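Local coordinates for major capsid protein (Norovirus Hu/GI.7/TCH-060/USA/2003, PDB 4P25) that forms the norovirus capsid and, through its protruding P domain, binds fucosylated histo-blood group glycans such as Lewis Y, at residues N44-L49 and G55-S60; A61-R66 and T83-T88; L99-P102 and D108-V111; D172-P177 and I202-S207. All blocks are in the same frame, centred on the assembly; numbering follows the deposited sequence.

Contact 1 of 4, residues N44-L49 and G55-S60; sequences NGRCTL and GTTPVS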
loop_
_atom_site.group_PDB
_atom_site.type_symbol
_atom_site.label_atom_id
_atom_site.label_comp_id
_atom_site.label_asym_id
_atom_site.label_seq_id
_atom_site.Cartn_x
_atom_site.Cartn_y
_atom_site.Cartn_z
ATOM N N ASN A 44 9.913 5.743 9.692
ATOM C CA ASN A 44 9.436 5.050 8.506
ATOM C C ASN A 44 9.908 5.758 7.237
ATOM O O ASN A 44 10.308 6.929 7.282
ATOM C CB ASN A 44 7.912 4.901 8.545
ATOM C CG ASN A 44 7.465 3.845 9.538
ATOM O OD1 ASN A 44 8.147 2.831 9.718
ATOM N ND2 ASN A 44 6.333 4.077 10.194
ATOM N N GLY A 45 9.888 5.041 6.117
ATOM C CA GLY A 45 10.459 5.541 4.873
ATOM C C GLY A 45 11.973 5.662 4.871
ATOM O O GLY A 45 12.532 6.449 4.104
ATOM N N ARG A 46 12.628 4.875 5.720
ATOM C CA ARG A 46 14.078 4.931 5.882
ATOM C C ARG A 46 14.741 3.657 5.376
ATOM O O ARG A 46 14.452 2.550 5.849
ATOM C CB ARG A 46 14.444 5.163 7.351
ATOM C CG ARG A 46 13.781 6.382 7.984
ATOM C CD ARG A 46 14.283 7.693 7.372
ATOM N NE ARG A 46 15.737 7.816 7.460
ATOM C CZ ARG A 46 16.391 8.362 8.484
ATOM N NH1 ARG A 46 15.729 8.851 9.528
ATOM N NH2 ARG A 46 17.715 8.411 8.464
ATOM N N CYS A 47 15.637 3.812 4.409
ATOM C CA CYS A 47 16.290 2.670 3.789
ATOM C C CYS A 47 17.521 3.179 3.072
ATOM O O CYS A 47 17.459 4.209 2.403
ATOM C CB CYS A 47 15.345 2.003 2.788
ATOM S SG CYS A 47 15.964 0.447 2.079
ATOM N N THR A 48 18.641 2.473 3.219
ATOM C CA THR A 48 19.848 2.870 2.485
ATOM C C THR A 48 19.728 2.438 1.029
ATOM O O THR A 48 18.932 1.546 0.713
ATOM C CB THR A 48 21.131 2.256 3.078
ATOM O OG1 THR A 48 21.146 0.836 2.851
ATOM C CG2 THR A 48 21.241 2.548 4.570
ATOM N N LEU A 49 20.519 3.053 0.158
ATOM C CA LEU A 49 20.469 2.732 -1.263
ATOM C C LEU A 49 20.829 1.262 -1.540
ATOM O O LEU A 49 20.394 0.696 -2.530
ATOM C CB LEU A 49 21.410 3.627 -2.078
ATOM C CG LEU A 49 20.985 5.080 -2.186
ATOM C CD1 LEU A 49 21.717 5.756 -3.343
ATOM C CD2 LEU A 49 19.483 5.201 -2.331
ATOM N N GLY A 55 15.157 1.958 11.119
ATOM C CA GLY A 55 14.031 2.271 11.980
ATOM C C GLY A 55 12.961 1.191 11.955
ATOM O O GLY A 55 13.261 0.004 12.054
ATOM N N THR A 56 11.710 1.608 11.808
ATOM C CA THR A 56 10.588 0.666 11.777
ATOM C C THR A 56 10.094 0.411 10.354
ATOM O O THR A 56 9.069 -0.249 10.152
ATOM C CB THR A 56 9.413 1.187 12.614
ATOM O OG1 THR A 56 9.112 2.535 12.212
ATOM C CG2 THR A 56 9.770 1.177 14.092
ATOM N N THR A 57 10.836 0.926 9.379
ATOM C CA THR A 57 10.442 0.874 7.973
ATOM C C THR A 57 10.179 -0.550 7.479
ATOM O O THR A 57 11.037 -1.414 7.606
ATOM C CB THR A 57 11.536 1.520 7.103
ATOM O OG1 THR A 57 11.769 2.862 7.560
ATOM C CG2 THR A 57 11.144 1.535 5.621
ATOM N N PRO A 58 8.978 -0.794 6.924
ATOM C CA PRO A 58 8.635 -2.079 6.316
ATOM C C PRO A 58 8.859 -2.039 4.807
ATOM O O PRO A 58 9.254 -1.004 4.274
ATOM C CB PRO A 58 7.146 -2.190 6.606
ATOM C CG PRO A 58 6.669 -0.770 6.494
ATOM C CD PRO A 58 7.801 0.086 7.036
ATOM N N VAL A 59 8.599 -3.149 4.127
ATOM C CA VAL A 59 8.832 -3.225 2.690
ATOM C C VAL A 59 7.629 -2.746 1.875
ATOM O O VAL A 59 7.787 -2.034 0.887
ATOM C CB VAL A 59 9.202 -4.662 2.276
ATOM C CG1 VAL A 59 9.349 -4.773 0.767
ATOM C CG2 VAL A 59 10.476 -5.074 2.957
ATOM N N SER A 60 6.427 -3.124 2.297
ATOM C CA SER A 60 5.233 -2.844 1.509
ATOM C C SER A 60 4.464 -1.608 1.965
ATOM O O SER A 60 4.378 -1.323 3.160
ATOM C CB SER A 60 4.296 -4.052 1.560
ATOM O OG SER A 60 3.103 -3.831 0.811
#
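Two threonine torsions set up the exchange between 44-49 and 55-60. Thr-57, with OG1 beside its backbone N and anti to its carbonyl carbon (chi1 -56°), presents its hydroxyl to the amide of Arg-46. Thr-56 holds OG1 between its own N and carbonyl carbon (chi1 51°), turned to the side chain of Asn-44. Arg-46 N donates to Thr-57 OG1 over 2.9 Å in a fairly straight bond of 159°, while the methyl CG2 of Thr-57 lies 3.5 Å from Arg-46 O. Thr-56 OG1 donates to Asn-44 OD1 at 2.7 Å, coming from well above the amide plane rather than along a lone pair. Pro-58 CD borders the same oxygen at 3.9 Å. Between the two grips, Gly-45 bends the chain at a positive phi that glycine takes up most easily.

Asparagine suits its place because it serves two loops: OD1 accepts here, while ND2 donates to Phe-101 O. The single proton of Thr-57 OG1 goes to Gln-43 O or Leu-54 O, or is shared. The link between these two parts of one irregular loop is mainly polar: side chains supplement scattered backbone bonds, and Thr-57 OG1 takes the buried Arg-46 N-H.

Contact 2 of 4, residues A61-R66 and T83-T88; sequences ASQVAR and TELDGT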
loop_
_atom_site.group_PDB
_atom_site.type_symbol
_atom_site.label_atom_id
_atom_site.label_comp_id
_atom_site.label_asym_id
_atom_site.label_seq_id
_atom_site.Cartn_x
_atom_site.Cartn_y
_atom_site.Cartn_z
ATOM N N ALA A 61 3.876 -0.906 1.000
ATOM C CA ALA A 61 3.011 0.229 1.300
ATOM C C ALA A 61 1.828 -0.188 2.174
ATOM O O ALA A 61 1.270 0.634 2.911
ATOM C CB ALA A 61 2.528 0.896 0.003
ATOM N N SER A 62 1.449 -1.464 2.103
ATOM C CA SER A 62 0.348 -1.955 2.926
ATOM C C SER A 62 0.777 -2.429 4.316
ATOM O O SER A 62 -0.018 -3.028 5.040
ATOM C CB SER A 62 -0.473 -3.017 2.180
ATOM O OG SER A 62 -1.194 -2.404 1.117
ATOM N N GLN A 63 2.020 -2.123 4.687
ATOM C CA GLN A 63 2.504 -2.302 6.062
ATOM C C GLN A 63 2.702 -0.952 6.766
ATOM O O GLN A 63 2.985 -0.904 7.963
ATOM C CB GLN A 63 3.822 -3.084 6.071
ATOM C CG GLN A 63 3.681 -4.582 5.768
ATOM C CD GLN A 63 4.993 -5.241 5.337
ATOM O OE1 GLN A 63 5.807 -4.641 4.627
ATOM N NE2 GLN A 63 5.189 -6.492 5.751
ATOM N N VAL A 64 2.547 0.143 6.021
ATOM C CA VAL A 64 2.851 1.486 6.536
ATOM C C VAL A 64 1.810 2.016 7.529
ATOM O O VAL A 64 0.614 2.094 7.216
ATOM C CB VAL A 64 2.991 2.475 5.361
ATOM C CG1 VAL A 64 3.043 3.929 5.850
ATOM C CG2 VAL A 64 4.219 2.121 4.512
ATOM N N ALA A 65 2.275 2.376 8.723
ATOM C CA ALA A 65 1.428 2.944 9.790
ATOM C C ALA A 65 0.292 2.013 10.203
ATOM O O ALA A 65 -0.869 2.427 10.304
ATOM C CB ALA A 65 0.887 4.327 9.404
ATOM N N ARG A 66 0.638 0.755 10.449
ATOM C CA ARG A 66 -0.331 -0.225 10.905
ATOM C C ARG A 66 0.091 -0.774 12.253
ATOM O O ARG A 66 1.260 -0.668 12.636
ATOM C CB ARG A 66 -0.488 -1.339 9.875
ATOM C CG ARG A 66 -0.895 -0.793 8.513
ATOM C CD ARG A 66 -1.230 -1.898 7.565
ATOM N NE ARG A 66 -2.512 -2.504 7.896
ATOM C CZ ARG A 66 -2.934 -3.665 7.409
ATOM N NH1 ARG A 66 -2.163 -4.357 6.575
ATOM N NH2 ARG A 66 -4.117 -4.142 7.768
ATOM N N THR A 83 2.134 -7.259 18.531
ATOM C CA THR A 83 2.840 -8.268 17.752
ATOM C C THR A 83 3.303 -7.626 16.450
ATOM O O THR A 83 2.957 -6.479 16.167
ATOM C CB THR A 83 1.936 -9.473 17.406
ATOM O OG1 THR A 83 0.859 -9.048 16.559
ATOM C CG2 THR A 83 1.371 -10.109 18.676
ATOM N N GLU A 84 4.071 -8.358 15.649
ATOM C CA GLU A 84 4.330 -7.915 14.288
ATOM C C GLU A 84 3.011 -8.007 13.516
ATOM O O GLU A 84 2.070 -8.685 13.950
ATOM C CB GLU A 84 5.423 -8.767 13.631
ATOM C CG GLU A 84 6.763 -8.748 14.370
ATOM C CD GLU A 84 7.490 -7.408 14.282
ATOM O OE1 GLU A 84 7.108 -6.558 13.443
ATOM O OE2 GLU A 84 8.451 -7.206 15.062
ATOM N N LEU A 85 2.936 -7.319 12.380
ATOM C CA LEU A 85 1.695 -7.247 11.601
ATOM C C LEU A 85 1.230 -8.599 11.057
ATOM O O LEU A 85 0.043 -8.781 10.764
ATOM C CB LEU A 85 1.839 -6.247 10.457
ATOM C CG LEU A 85 2.083 -4.791 10.872
ATOM C CD1 LEU A 85 2.384 -3.928 9.654
ATOM C CD2 LEU A 85 0.893 -4.241 11.661
ATOM N N ASP A 86 2.157 -9.543 10.922
ATOM C CA ASP A 86 1.817 -10.873 10.417
ATOM C C ASP A 86 1.366 -11.819 11.535
ATOM O O ASP A 86 1.089 -13.003 11.302
ATOM C CB ASP A 86 2.980 -11.467 9.602
ATOM C CG ASP A 86 4.218 -11.737 10.441
ATOM O OD1 ASP A 86 4.223 -11.416 11.647
ATOM O OD2 ASP A 86 5.204 -12.262 9.880
ATOM N N GLY A 87 1.288 -11.284 12.750
ATOM C CA GLY A 87 0.813 -12.045 13.893
ATOM C C GLY A 87 1.913 -12.748 14.666
ATOM O O GLY A 87 1.665 -13.301 15.743
ATOM N N THR A 88 3.126 -12.759 14.123
ATOM C CA THR A 88 4.239 -13.373 14.851
ATOM C C THR A 88 4.657 -12.486 16.024
ATOM O O THR A 88 4.445 -11.266 16.000
ATOM C CB THR A 88 5.453 -13.666 13.947
ATOM O OG1 THR A 88 5.978 -12.439 13.423
ATOM C CG2 THR A 88 5.058 -14.598 12.806
#
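Leu-85 reaches across to Gln-63 and Arg-66, and its side chain makes the whole of this contact. It starts from a type I turn, Glu-84 to Gly-87, whose second position aims CB toward 61-66. CB and CG serve as a stem; with CG beside the backbone N (chi1 -63°), both methyls are carried forward to do the touching. CD1 settles 3.5 Å from Gln-63 O and beside the aliphatic start of that glutamine, with Gln-63 CB at 4.0 Å. The other branch, CD2, lies against the backbone of Arg-66, 3.6 Å from Arg-66 C and 3.7 Å from Arg-66 CB. The forked leucine thus spans two residues three apart in sequence, and Leu-156 of strand 154-163 also packs on it.

The polar ends are occupied elsewhere. Arg-66 bends at chi3 and folds back so that NH1 donates to Ser-62 O at 3.0 Å, meeting the oxygen almost end-on to its C=O. Gln-63 OE1 accepts from Ser-60 N, and its NE2 donates to Asn-17 of the second subunit. Behind Leu-85 the turn is braced: Glu-84 O takes Gly-87 N and Thr-83 OG1 from opposite faces, and Asp-86 OD1 receives both N and OG1 of Thr-88, the former closing an Asx turn. The chemistry is therefore divided: hydrogen bonds shape each loop separately, whereas the junction between them is purely van der Waals, with two methyls resting on the backbone and the first side-chain carbons of Gln-63 and Arg-66.

Contact 3 of 4, residues L99-P102 and D108-V111; sequences LGFP and DWHV. With GAL (beta-D-galactopyranose), chain E; FUC (alpha-L-fucopyranose), chain B.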
loop_
_atom_site.group_PDB
_atom_site.type_symbol
_atom_site.label_atom_id
_atom_site.label_comp_id
_atom_site.label_asym_id
_atom_site.label_seq_id
_atom_site.Cartn_x
_atom_site.Cartn_y
_atom_site.Cartn_z
ATOM N N LEU A 99 7.612 -3.614 13.076
ATOM C CA LEU A 99 7.779 -3.041 11.762
ATOM C C LEU A 99 6.451 -2.461 11.242
ATOM O O LEU A 99 5.400 -3.075 11.393
ATOM C CB LEU A 99 8.374 -4.065 10.787
ATOM C CG LEU A 99 9.832 -4.441 11.092
ATOM C CD1 LEU A 99 10.472 -5.032 9.851
ATOM C CD2 LEU A 99 10.648 -3.241 11.601
ATOM N N GLY A 100 6.536 -1.270 10.659
ATOM C CA GLY A 100 5.366 -0.587 10.146
ATOM C C GLY A 100 4.640 0.282 11.163
ATOM O O GLY A 100 3.748 1.039 10.791
ATOM N N PHE A 101 5.008 0.178 12.438
ATOM C CA PHE A 101 4.369 0.963 13.489
ATOM C C PHE A 101 4.400 2.450 13.119
ATOM O O PHE A 101 5.425 2.937 12.629
ATOM C CB PHE A 101 5.098 0.723 14.821
ATOM C CG PHE A 101 4.310 1.139 16.033
ATOM C CD1 PHE A 101 3.323 0.312 16.539
ATOM C CD2 PHE A 101 4.568 2.344 16.667
ATOM C CE1 PHE A 101 2.591 0.682 17.664
ATOM C CE2 PHE A 101 3.841 2.723 17.793
ATOM C CZ PHE A 101 2.853 1.888 18.290
ATOM N N PRO A 102 3.288 3.177 13.328
ATOM C CA PRO A 102 3.284 4.589 12.909
ATOM C C PRO A 102 4.356 5.421 13.607
ATOM O O PRO A 102 4.756 5.101 14.734
ATOM C CB PRO A 102 1.893 5.083 13.331
ATOM C CG PRO A 102 1.047 3.837 13.449
ATOM C CD PRO A 102 1.994 2.759 13.905
ATOM N N ASP A 108 -2.427 12.502 19.390
ATOM C CA ASP A 108 -3.284 11.342 19.548
ATOM C C ASP A 108 -3.419 10.619 18.216
ATOM O O ASP A 108 -3.473 11.249 17.154
ATOM C CB ASP A 108 -4.671 11.752 20.037
ATOM C CG ASP A 108 -4.741 11.937 21.543
ATOM O OD1 ASP A 108 -3.693 12.141 22.198
ATOM O OD2 ASP A 108 -5.874 11.894 22.067
ATOM N N TRP A 109 -3.463 9.294 18.278
ATOM C CA TRP A 109 -3.753 8.473 17.115
ATOM C C TRP A 109 -5.149 7.896 17.222
ATOM O O TRP A 109 -5.641 7.635 18.317
ATOM C CB TRP A 109 -2.767 7.311 17.008
ATOM C CG TRP A 109 -1.362 7.710 16.737
ATOM C CD1 TRP A 109 -0.904 8.945 16.372
ATOM C CD2 TRP A 109 -0.217 6.858 16.800
ATOM N NE1 TRP A 109 0.464 8.909 16.209
ATOM C CE2 TRP A 109 0.909 7.637 16.468
ATOM C CE3 TRP A 109 -0.034 5.505 17.113
ATOM C CZ2 TRP A 109 2.200 7.108 16.435
ATOM C CZ3 TRP A 109 1.246 4.981 17.082
ATOM C CH2 TRP A 109 2.348 5.780 16.751
ATOM N N HIS A 110 -5.778 7.685 16.074
ATOM C CA HIS A 110 -7.057 7.009 16.016
ATOM C C HIS A 110 -6.927 5.920 14.972
ATOM O O HIS A 110 -6.778 6.192 13.782
ATOM C CB HIS A 110 -8.149 8.024 15.704
ATOM C CG HIS A 110 -8.136 9.188 16.644
ATOM N ND1 HIS A 110 -7.542 10.392 16.330
ATOM C CD2 HIS A 110 -8.700 9.355 17.866
ATOM C CE1 HIS A 110 -7.716 11.239 17.329
ATOM N NE2 HIS A 110 -8.416 10.635 18.272
ATOM N N VAL A 111 -6.939 4.677 15.450
ATOM C CA VAL A 111 -6.516 3.526 14.665
ATOM C C VAL A 111 -7.700 2.605 14.474
ATOM O O VAL A 111 -8.329 2.185 15.449
ATOM C CB VAL A 111 -5.403 2.756 15.413
ATOM C CG1 VAL A 111 -4.870 1.608 14.563
ATOM C CG2 VAL A 111 -4.268 3.701 15.819
HETATM C C1 GAL E . -10.539 15.128 21.835
HETATM C C2 GAL E . -9.998 13.983 20.995
HETATM C C3 GAL E . -8.654 13.537 21.549
HETATM C C4 GAL E . -7.722 14.734 21.643
HETATM C C5 GAL E . -8.390 15.836 22.448
HETATM C C6 GAL E . -7.454 17.043 22.535
HETATM O O2 GAL E . -10.920 12.884 21.030
HETATM O O3 GAL E . -8.081 12.549 20.680
HETATM O O4 GAL E . -7.426 15.215 20.323
HETATM O O5 GAL E . -9.613 16.224 21.805
HETATM O O6 GAL E . -7.917 17.933 23.554
HETATM C C1 FUC B . -11.108 12.373 19.703
HETATM C C2 FUC B . -11.784 11.013 19.774
HETATM C C3 FUC B . -13.138 11.154 20.448
HETATM C C4 FUC B . -13.955 12.216 19.730
HETATM C C5 FUC B . -13.158 13.509 19.662
HETATM C C6 FUC B . -13.977 14.575 18.932
HETATM O O2 FUC B . -10.964 10.110 20.529
HETATM O O3 FUC B . -13.832 9.899 20.395
HETATM O O4 FUC B . -14.258 11.770 18.401
HETATM O O5 FUC B . -11.932 13.278 18.954
#
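The glycan pocket of the P domain is lined by strand 108-115, part of the six-stranded antiparallel beta barrel of the P2 subdomain; alternate residues send Trp-109 inward to Phe-101 and Pro-102 while Asp-108 and His-110 point to the sugar. Pro-102 lies over one face of the indole: its CB sits 3.8 Å from the centroid of the Trp-109 six-membered ring, 20° off the normal, a CH-pi contact. Proline fits because its stiff ring offers a flat patch of CH groups. Pro-102 O also comes within 3.2 Å of the edge carbon Trp-109 CH2. Phe-101 comes instead to the rim of the indole, CE2 standing 3.5 Å from Trp-109 CZ3 and near the indole plane. Its CG is anti to the backbone N (chi1 -163°), which swings the ring over to the tryptophan, and the two rings meet obliquely with planes at 57°. Trp-109 NE1 is spent on Ile-104 O, and Phe-136 adds an edge-to-face neighbour.

On the pocket side, galactose and the fucose linked to its O2 lie beyond the ends of Asp-108 and His-110. Asp-108 OD1 forms a salt bridge with Lys-131, probably steadying the carboxylate, and the His-110 ring is stacked with Trp-161. Ser-163 and Pro-164 also bind the galactose. Its O3 hydroxyl uses both capacities, donating to Asp-108 OD2 at 2.7 Å and accepting from His-110 NE2 at 3.1 Å.

Contact 4 of 4, residues D172-P177 and I202-S207; sequences DPWKIP and IVYFMS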
loop_
_atom_site.group_PDB
_atom_site.type_symbol
_atom_site.label_atom_id
_atom_site.label_comp_id
_atom_site.label_asym_id
_atom_site.label_seq_id
_atom_site.Cartn_x
_atom_site.Cartn_y
_atom_site.Cartn_z
ATOM N N ASP A 172 1.888 18.482 14.744
ATOM C CA ASP A 172 3.030 18.670 13.857
ATOM C C ASP A 172 3.486 17.305 13.354
ATOM O O ASP A 172 4.175 16.583 14.073
ATOM C CB ASP A 172 4.176 19.354 14.605
ATOM C CG ASP A 172 5.371 19.648 13.713
ATOM O OD1 ASP A 172 5.387 19.200 12.549
ATOM O OD2 ASP A 172 6.308 20.335 14.179
ATOM N N PRO A 173 3.121 16.954 12.111
ATOM C CA PRO A 173 3.451 15.617 11.608
ATOM C C PRO A 173 4.921 15.463 11.213
ATOM O O PRO A 173 5.308 14.400 10.725
ATOM C CB PRO A 173 2.550 15.485 10.380
ATOM C CG PRO A 173 2.426 16.881 9.875
ATOM C CD PRO A 173 2.363 17.742 11.120
ATOM N N TRP A 174 5.725 16.501 11.424
ATOM C CA TRP A 174 7.163 16.418 11.178
ATOM C C TRP A 174 7.914 15.820 12.371
ATOM O O TRP A 174 9.103 15.512 12.277
ATOM C CB TRP A 174 7.716 17.801 10.817
ATOM C CG TRP A 174 7.137 18.339 9.544
ATOM C CD1 TRP A 174 5.856 18.769 9.342
ATOM C CD2 TRP A 174 7.813 18.498 8.295
ATOM N NE1 TRP A 174 5.692 19.181 8.043
ATOM C CE2 TRP A 174 6.882 19.026 7.378
ATOM C CE3 TRP A 174 9.118 18.243 7.858
ATOM C CZ2 TRP A 174 7.215 19.309 6.054
ATOM C CZ3 TRP A 174 9.443 18.523 6.547
ATOM C CH2 TRP A 174 8.499 19.050 5.660
ATOM N N LYS A 175 7.212 15.652 13.487
ATOM C CA LYS A 175 7.793 15.045 14.685
ATOM C C LYS A 175 7.656 13.515 14.676
ATOM O O LYS A 175 6.810 12.967 13.977
ATOM C CB LYS A 175 7.110 15.602 15.933
ATOM C CG LYS A 175 7.354 17.086 16.143
ATOM C CD LYS A 175 6.698 17.581 17.415
ATOM C CE LYS A 175 7.173 18.982 17.766
ATOM N NZ LYS A 175 6.462 19.510 18.958
ATOM N N ILE A 176 8.508 12.849 15.453
ATOM C CA ILE A 176 8.386 11.413 15.669
ATOM C C ILE A 176 8.058 11.108 17.138
ATOM O O ILE A 176 8.212 11.979 17.999
ATOM C CB ILE A 176 9.674 10.640 15.261
ATOM C CG1 ILE A 176 10.884 11.132 16.062
ATOM C CG2 ILE A 176 9.884 10.718 13.757
ATOM C CD1 ILE A 176 12.019 10.120 16.122
ATOM N N PRO A 177 7.579 9.886 17.424
ATOM C CA PRO A 177 7.257 9.563 18.814
ATOM C C PRO A 177 8.496 9.346 19.667
ATOM O O PRO A 177 9.604 9.221 19.145
ATOM C CB PRO A 177 6.508 8.223 18.695
ATOM C CG PRO A 177 6.091 8.123 17.263
ATOM C CD PRO A 177 7.165 8.809 16.506
ATOM N N ILE A 202 16.557 19.182 1.672
ATOM C CA ILE A 202 15.909 17.874 1.637
ATOM C C ILE A 202 14.560 17.981 0.938
ATOM O O ILE A 202 13.810 18.933 1.152
ATOM C CB ILE A 202 15.706 17.328 3.056
ATOM C CG1 ILE A 202 17.062 17.172 3.756
ATOM C CG2 ILE A 202 14.967 15.987 3.028
ATOM C CD1 ILE A 202 16.963 17.073 5.249
ATOM N N VAL A 203 14.268 17.009 0.088
ATOM C CA VAL A 203 12.980 16.955 -0.590
ATOM C C VAL A 203 12.002 16.102 0.208
ATOM O O VAL A 203 12.301 14.955 0.548
ATOM C CB VAL A 203 13.118 16.401 -2.013
ATOM C CG1 VAL A 203 11.746 16.237 -2.652
ATOM C CG2 VAL A 203 13.997 17.325 -2.845
ATOM N N TYR A 204 10.849 16.680 0.520
ATOM C CA TYR A 204 9.810 15.978 1.258
ATOM C C TYR A 204 8.643 15.675 0.346
ATOM O O TYR A 204 8.202 16.524 -0.426
ATOM C CB TYR A 204 9.352 16.796 2.465
ATOM C CG TYR A 204 10.478 17.031 3.438
ATOM C CD1 TYR A 204 10.826 16.064 4.366
ATOM C CD2 TYR A 204 11.219 18.206 3.402
ATOM C CE1 TYR A 204 11.867 16.262 5.245
ATOM C CE2 TYR A 204 12.267 18.415 4.281
ATOM C CZ TYR A 204 12.585 17.437 5.196
ATOM O OH TYR A 204 13.624 17.627 6.075
ATOM N N PHE A 205 8.161 14.443 0.440
ATOM C CA PHE A 205 7.049 13.982 -0.369
ATOM C C PHE A 205 5.797 14.027 0.490
ATOM O O PHE A 205 5.742 13.400 1.557
ATOM C CB PHE A 205 7.364 12.581 -0.899
ATOM C CG PHE A 205 8.637 12.534 -1.703
ATOM C CD1 PHE A 205 8.629 12.852 -3.051
ATOM C CD2 PHE A 205 9.849 12.221 -1.098
ATOM C CE1 PHE A 205 9.807 12.837 -3.797
ATOM C CE2 PHE A 205 11.030 12.203 -1.835
ATOM C CZ PHE A 205 11.009 12.511 -3.185
ATOM N N MET A 206 4.807 14.797 0.039
ATOM C CA MET A 206 3.659 15.162 0.862
ATOM C C MET A 206 2.387 14.420 0.465
ATOM O O MET A 206 2.136 14.197 -0.721
ATOM C CB MET A 206 3.388 16.670 0.754
ATOM C CG MET A 206 4.605 17.569 0.991
ATOM S SD MET A 206 5.435 17.310 2.571
ATOM C CE MET A 206 4.147 17.765 3.733
ATOM N N SER A 207 1.575 14.066 1.459
ATOM C CA SER A 207 0.281 13.437 1.213
ATOM C C SER A 207 -0.835 14.098 2.001
ATOM O O SER A 207 -0.657 14.451 3.168
ATOM C CB SER A 207 0.316 11.952 1.599
ATOM O OG SER A 207 1.177 11.218 0.751
#
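Both faces of the Tyr-204 ring are occupied: Trp-174 CZ3 stands 3.3 Å above its plane, over the centre, and Ile-202 CG2 lies on the opposite face toward the rim. Trp-174 drives the edge of its benzo ring into the phenol, the planes inclined at 67° and the ring centroids 4.6 Å apart. The long indole reaches from turn to strand, and the flat phenol offers its C-H edge a face. CH2 shares the approach, 3.6 Å from Tyr-204 CG. Farther along the indole rim, Met-206 CE touches Trp-174 CZ2 at 4.1 Å. The methionine chain bends at chi2 and chi3 (-56° and -63°), curling its tip back toward the indole; its sulfur makes an oblique Met-aromatic contact. A flexible thioether suits a place where it must fold to a rigid ring.

The tryptophan is presented by a type I turn, Asp-172 to Lys-175, with Pro-173 as its constrained second residue. Asp-172 OD1 accepts from Trp-174 N at 2.9 Å, an Asx turn that steadies the backbone under the indole. Pro-220 of the neighbouring strand 218-221 packs on Trp-174. A loop leading out of the P2 subdomain is thus packed against strand 201-208 of the P1 sheet by an edge-to-face aromatic pair with a Met-aromatic flank.

In the fold
Contacts 1, 2 and 3 meet around Gly-100, whose N lies 2.8 Å from Thr-56 O and whose O lies 3.1 Å from Arg-66 N, so Gly-100 probably hydrogen-bonds to both contact 1 and contact 2, probably near the junction of the P1 and P2 subdomains. Contacts 1 and 2, with centres 13 Å apart, also touch through Pro-58 CB and Gln-63 OE1 at 3.4 Å, and both reach the second subunit. Contact 4 reaches contact 3 through Pro-177 CG, 4.1 Å from Trp-109 CZ2, whereas its nearest atoms to contact 1 are about 6 Å away. Contact 3 alone holds pocket residues, so it connects this interior network with the bound glycan.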